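Local coordinates for protein transcriptional regulator KdgR (Pseudomonas aeruginosa, PDB 5Y6I) that probably binds DNA as a transcription factor of the IclR family, pairing a helix-turn-helix domain with a GAF-like C-terminal domain, at residues Ala225-Val230 and Ala250-Ile255; Asp92-Ala97 and Thr123-Glu128. All coordinates share one frame; numbering follows the deposited sequence.

From the N terminus, helix 93-108 comes first. Strands 111-118 and 121-128 follow it, and contact 2 closes when segment 123-128 comes back beside segment 92-97, an outermost strand of the sheet within this chain against the start of the helix. Contact 1 forms later and in series: strand 223-232 leads, after 19 residues between the segments, to helix 244-258. Both contacts bring a helix onto the same antiparallel sheet in the IclR C-terminal region, one over an edge strand and one over an inner strand. Their centres lie about 10 Å apart, and they meet where Ile255 CD1 packs 3.6 Å from Ala97 CB and Ala225 CB lies near Val93 CG2.

Contact 1. Residues Ala225-Val230 and Ala250-Ile255; sequences AVLTVV and ATTRAI
Leu227 swings CG to the side of CA away from its own N (chi1 -154°), which carries the side chain off strand 223-232 toward helix 244-258, and Ile255, with CG1 beside its own backbone N, runs on anti to CD1 (chi2 -179°) and so reaches Leu227. This is helix-on-sheet packing in the GAF-like C-terminal domain of an IclR-family regulator. The two short segments run nearly antiparallel, at 159°, with axes 9.6 Å apart, and Leu227 makes every contact from the strand side. Its CB rests against Thr252 CG2 at 3.6 Å, and its CD1 approaches Thr251 CG2 at 4.1 Å. Leu227 crosses Thr251 and Ile255 at about right angles; CD1 touches both, four residues apart and so on adjacent turns. Both threonines turn methyls to the strand while their hydroxyls bond within the helix: Thr251 OG1 to Arg247 O, and Thr252 OG1 to the carbonyls of Leu248 and Leu249. Helix 93-108 flanks the site, with Leu101 against Leu227 and Pro100 against Thr251. On the strand, Val226 and Thr228 point away and meet helix 150-158 instead, which places helices on both faces of the sheet. The closest apolar approach is Leu227 CD1 to Ile255 CD1, 3.5 Å.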
loop_
_atom_site.group_PDB
_atom_site.type_symbol
_atom_site.label_atom_id
_atom_site.label_comp_id
_atom_site.label_asym_id
_atom_site.label_seq_id
_atom_site.Cartn_x
_atom_site.Cartn_y
_atom_site.Cartn_z
ATOM N N ALA A 225 -6.451 -6.720 -7.912
ATOM C CA ALA A 225 -7.215 -7.018 -9.108
ATOM C C ALA A 225 -7.281 -8.533 -9.263
ATOM O O ALA A 225 -6.688 -9.287 -8.482
ATOM C CB ALA A 225 -6.592 -6.358 -10.343
ATOM N N VAL A 226 -8.039 -8.969 -10.274
ATOM C CA VAL A 226 -8.052 -10.347 -10.738
ATOM C C VAL A 226 -7.774 -10.320 -12.230
ATOM O O VAL A 226 -8.314 -9.473 -12.953
ATOM C CB VAL A 226 -9.390 -11.048 -10.443
ATOM C CG1 VAL A 226 -9.354 -12.524 -10.911
ATOM C CG2 VAL A 226 -9.690 -10.973 -8.964
ATOM N N LEU A 227 -6.901 -11.213 -12.682
ATOM C CA LEU A 227 -6.528 -11.307 -14.082
ATOM C C LEU A 227 -6.995 -12.662 -14.588
ATOM O O LEU A 227 -6.915 -13.664 -13.870
ATOM C CB LEU A 227 -5.013 -11.136 -14.267
ATOM C CG LEU A 227 -4.564 -10.597 -15.627
ATOM C CD1 LEU A 227 -3.177 -9.970 -15.490
ATOM C CD2 LEU A 227 -4.557 -11.672 -16.709
ATOM N N THR A 228 -7.468 -12.692 -15.829
ATOM C CA THR A 228 -8.398 -13.727 -16.242
ATOM C C THR A 228 -8.284 -13.988 -17.733
ATOM O O THR A 228 -8.281 -13.040 -18.527
ATOM C CB THR A 228 -9.807 -13.272 -15.923
ATOM O OG1 THR A 228 -9.842 -11.876 -16.201
ATOM C CG2 THR A 228 -10.136 -13.440 -14.489
ATOM N N VAL A 229 -8.243 -15.265 -18.107
ATOM C CA VAL A 229 -8.169 -15.691 -19.498
ATOM C C VAL A 229 -9.485 -16.364 -19.866
ATOM O O VAL A 229 -10.106 -17.047 -19.043
ATOM C CB VAL A 229 -6.980 -16.647 -19.718
ATOM C CG1 VAL A 229 -6.978 -17.207 -21.151
ATOM C CG2 VAL A 229 -5.662 -15.937 -19.401
ATOM N N VAL A 230 -9.918 -16.188 -21.112
ATOM C CA VAL A 230 -11.261 -16.620 -21.462
ATOM C C VAL A 230 -11.327 -16.959 -22.947
ATOM O O VAL A 230 -10.594 -16.395 -23.765
ATOM C CB VAL A 230 -12.273 -15.528 -21.031
ATOM C CG1 VAL A 230 -11.980 -14.230 -21.740
ATOM C CG2 VAL A 230 -13.714 -15.981 -21.227
ATOM N N ALA A 250 2.495 -16.923 -13.726
ATOM C CA ALA A 250 3.713 -16.161 -13.978
ATOM C C ALA A 250 3.404 -14.688 -14.216
ATOM O O ALA A 250 4.074 -13.804 -13.661
ATOM C CB ALA A 250 4.457 -16.749 -15.172
ATOM N N THR A 251 2.381 -14.402 -15.026
ATOM C CA THR A 251 1.982 -13.015 -15.249
ATOM C C THR A 251 1.530 -12.363 -13.947
ATOM O O THR A 251 1.960 -11.255 -13.614
ATOM C CB THR A 251 0.854 -12.942 -16.275
ATOM O OG1 THR A 251 1.263 -13.553 -17.504
ATOM C CG2 THR A 251 0.476 -11.499 -16.532
ATOM N N THR A 252 0.650 -13.034 -13.193
ATOM C CA THR A 252 0.079 -12.375 -12.022
ATOM C C THR A 252 1.067 -12.296 -10.863
ATOM O O THR A 252 1.111 -11.279 -10.156
ATOM C CB THR A 252 -1.222 -13.063 -11.615
ATOM O OG1 THR A 252 -1.032 -14.483 -11.498
ATOM C CG2 THR A 252 -2.253 -12.804 -12.676
ATOM N N ARG A 253 1.896 -13.322 -10.670
ATOM C CA ARG A 253 2.983 -13.185 -9.707
ATOM C C ARG A 253 3.953 -12.089 -10.108
ATOM O O ARG A 253 4.545 -11.435 -9.237
ATOM C CB ARG A 253 3.720 -14.502 -9.555
ATOM C CG ARG A 253 2.998 -15.453 -8.643
ATOM C CD ARG A 253 3.346 -16.876 -8.985
ATOM N NE ARG A 253 2.564 -17.802 -8.185
ATOM C CZ ARG A 253 2.593 -19.120 -8.327
ATOM N NH1 ARG A 253 1.840 -19.882 -7.547
ATOM N NH2 ARG A 253 3.375 -19.671 -9.246
ATOM N N ALA A 254 4.136 -11.867 -11.410
ATOM C CA ALA A 254 5.019 -10.783 -11.834
ATOM C C ALA A 254 4.411 -9.433 -11.489
ATOM O O ALA A 254 5.046 -8.607 -10.824
ATOM C CB ALA A 254 5.311 -10.882 -13.330
ATOM N N ILE A 255 3.169 -9.195 -11.932
ATOM C CA ILE A 255 2.487 -7.941 -11.617
ATOM C C ILE A 255 2.516 -7.682 -10.115
ATOM O O ILE A 255 2.734 -6.547 -9.670
ATOM C CB ILE A 255 1.041 -7.966 -12.143
ATOM C CG1 ILE A 255 0.990 -8.234 -13.645
ATOM C CG2 ILE A 255 0.318 -6.660 -11.805
ATOM C CD1 ILE A 255 -0.442 -8.243 -14.196
#

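Contact 2. Residues Asp92-Ala97 and Thr123-Glu128; sequences DVLKSA and TVVQVE
Leu94 and Gln126 mark the nearest backbone approach, CA to CA 8.2 Å, between a helical segment and a strand segment that run in nearly the same direction, 19° apart, with axes separated by 10.4 Å. Leu94 starts off across the line between the segments, but its end turns nearer the strand, and CD1 meets Val125 CG2 at 4.1 Å. That methyl of Val125 stands between its own backbone N and carbonyl carbon (chi1 -67° places CG1 beside the N), and the two side chains cross at roughly a right angle. Gln126 runs the other way past Leu94, its chain extended beyond CG. The amide end thereby lies alongside the helix: OE1 comes to 3.8 Å from Leu94 O, two acceptors side by side without a bond, and also nears Leu94 CG, while NE2 comes no nearer than 4.4 Å to Ala97 C, too far for a bond. Val125 and Gln126 both point toward the helix because they form a classic beta bulge opposite Leu114 of strand 111-118. The bulge sits on an outermost strand of the antiparallel sheet within this chain, in the GAF-like domain, and Gln126 also touches Ala98 and Leu101 farther along helix 93-108. At the helix start, Asp92 is the N-cap: OD1 accepts weakly from Leu94 N at 3.3 Å and OD2 weakly from Lys95 N at 3.0 Å. Its carbonyl O receives both Ser96 N, at 3.0 Å, and Ser96 OG, the hydroxyl lying 53° above the carbonyl plane. Glu128 OE1 forms a salt bridge with Arg105 NH1.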
loop_
_atom_site.group_PDB
_atom_site.type_symbol
_atom_site.label_atom_id
_atom_site.label_comp_id
_atom_site.label_asym_id
_atom_site.label_seq_id
_atom_site.Cartn_x
_atom_site.Cartn_y
_atom_site.Cartn_z
ATOM N N ASP A 92 -0.352 1.317 -8.390
ATOM C CA ASP A 92 -1.503 1.376 -9.296
ATOM C C ASP A 92 -1.502 0.095 -10.128
ATOM O O ASP A 92 -0.753 -0.011 -11.103
ATOM C CB ASP A 92 -1.459 2.604 -10.190
ATOM C CG ASP A 92 -2.618 2.645 -11.164
ATOM O OD1 ASP A 92 -3.711 2.188 -10.780
ATOM O OD2 ASP A 92 -2.445 3.110 -12.310
ATOM N N VAL A 93 -2.346 -0.863 -9.745
ATOM C CA VAL A 93 -2.394 -2.111 -10.484
ATOM C C VAL A 93 -2.797 -1.869 -11.928
ATOM O O VAL A 93 -2.468 -2.669 -12.801
ATOM C CB VAL A 93 -3.346 -3.105 -9.792
ATOM C CG1 VAL A 93 -4.796 -2.684 -9.991
ATOM C CG2 VAL A 93 -3.094 -4.524 -10.282
ATOM N N LEU A 94 -3.487 -0.769 -12.220
ATOM C CA LEU A 94 -3.862 -0.528 -13.609
ATOM C C LEU A 94 -2.642 -0.169 -14.438
ATOM O O LEU A 94 -2.527 -0.594 -15.593
ATOM C CB LEU A 94 -4.920 0.566 -13.696
ATOM C CG LEU A 94 -6.336 -0.013 -13.836
ATOM C CD1 LEU A 94 -6.685 -0.966 -12.700
ATOM C CD2 LEU A 94 -7.397 1.082 -13.987
ATOM N N LYS A 95 -1.713 0.598 -13.854
ATOM C CA LYS A 95 -0.436 0.879 -14.505
ATOM C C LYS A 95 0.405 -0.387 -14.630
ATOM O O LYS A 95 0.760 -0.805 -15.741
ATOM C CB LYS A 95 0.318 1.961 -13.724
ATOM C CG LYS A 95 1.730 2.300 -14.247
ATOM C CD LYS A 95 2.852 1.733 -13.355
ATOM C CE LYS A 95 4.121 1.461 -14.170
ATOM N NZ LYS A 95 5.144 0.627 -13.459
ATOM N N SER A 96 0.703 -1.037 -13.499
ATOM C CA SER A 96 1.669 -2.137 -13.512
ATOM C C SER A 96 1.194 -3.310 -14.364
ATOM O O SER A 96 2.021 -4.083 -14.863
ATOM C CB SER A 96 1.954 -2.636 -12.085
ATOM O OG SER A 96 1.922 -1.593 -11.125
ATOM N N ALA A 97 -0.120 -3.487 -14.518
ATOM C CA ALA A 97 -0.634 -4.671 -15.200
ATOM C C ALA A 97 -0.721 -4.516 -16.714
ATOM O O ALA A 97 -0.720 -5.527 -17.426
ATOM C CB ALA A 97 -2.017 -5.033 -14.666
ATOM N N THR A 123 -15.613 -5.908 -11.596
ATOM C CA THR A 123 -15.849 -4.936 -12.650
ATOM C C THR A 123 -14.666 -4.982 -13.606
ATOM O O THR A 123 -13.521 -4.769 -13.186
ATOM C CB THR A 123 -16.021 -3.540 -12.055
ATOM O OG1 THR A 123 -17.017 -3.584 -11.036
ATOM C CG2 THR A 123 -16.451 -2.567 -13.104
ATOM N N VAL A 124 -14.937 -5.285 -14.875
ATOM C CA VAL A 124 -13.882 -5.394 -15.877
ATOM C C VAL A 124 -13.472 -3.991 -16.310
ATOM O O VAL A 124 -14.300 -3.218 -16.804
ATOM C CB VAL A 124 -14.344 -6.238 -17.071
ATOM C CG1 VAL A 124 -13.286 -6.241 -18.189
ATOM C CG2 VAL A 124 -14.701 -7.662 -16.607
ATOM N N VAL A 125 -12.197 -3.655 -16.114
ATOM C CA VAL A 125 -11.707 -2.304 -16.359
ATOM C C VAL A 125 -10.689 -2.241 -17.482
ATOM O O VAL A 125 -10.219 -1.143 -17.812
ATOM C CB VAL A 125 -11.112 -1.679 -15.080
ATOM C CG1 VAL A 125 -12.219 -1.443 -14.049
ATOM C CG2 VAL A 125 -9.992 -2.548 -14.534
ATOM N N GLN A 126 -10.335 -3.372 -18.089
ATOM C CA GLN A 126 -9.263 -3.380 -19.075
ATOM C C GLN A 126 -9.208 -4.754 -19.744
ATOM O O GLN A 126 -9.293 -5.777 -19.055
ATOM C CB GLN A 126 -7.946 -3.008 -18.378
ATOM C CG GLN A 126 -6.699 -3.655 -18.859
ATOM C CD GLN A 126 -5.449 -2.995 -18.260
ATOM O OE1 GLN A 126 -5.522 -2.281 -17.262
ATOM N NE2 GLN A 126 -4.305 -3.233 -18.876
ATOM N N VAL A 127 -9.073 -4.777 -21.080
ATOM C CA VAL A 127 -9.284 -5.994 -21.870
ATOM C C VAL A 127 -8.300 -6.067 -23.027
ATOM O O VAL A 127 -8.205 -5.134 -23.830
ATOM C CB VAL A 127 -10.716 -6.060 -22.438
ATOM C CG1 VAL A 127 -10.810 -7.106 -23.556
ATOM C CG2 VAL A 127 -11.684 -6.343 -21.362
ATOM N N GLU A 128 -7.627 -7.202 -23.162
ATOM C CA GLU A 128 -6.797 -7.478 -24.331
ATOM C C GLU A 128 -7.445 -8.614 -25.112
ATOM O O GLU A 128 -7.467 -9.758 -24.646
ATOM C CB GLU A 128 -5.365 -7.837 -23.931
ATOM C CG GLU A 128 -4.484 -6.662 -23.514
ATOM C CD GLU A 128 -4.288 -5.622 -24.599
ATOM O OE1 GLU A 128 -4.487 -5.914 -25.800
ATOM O OE2 GLU A 128 -3.910 -4.496 -24.250
#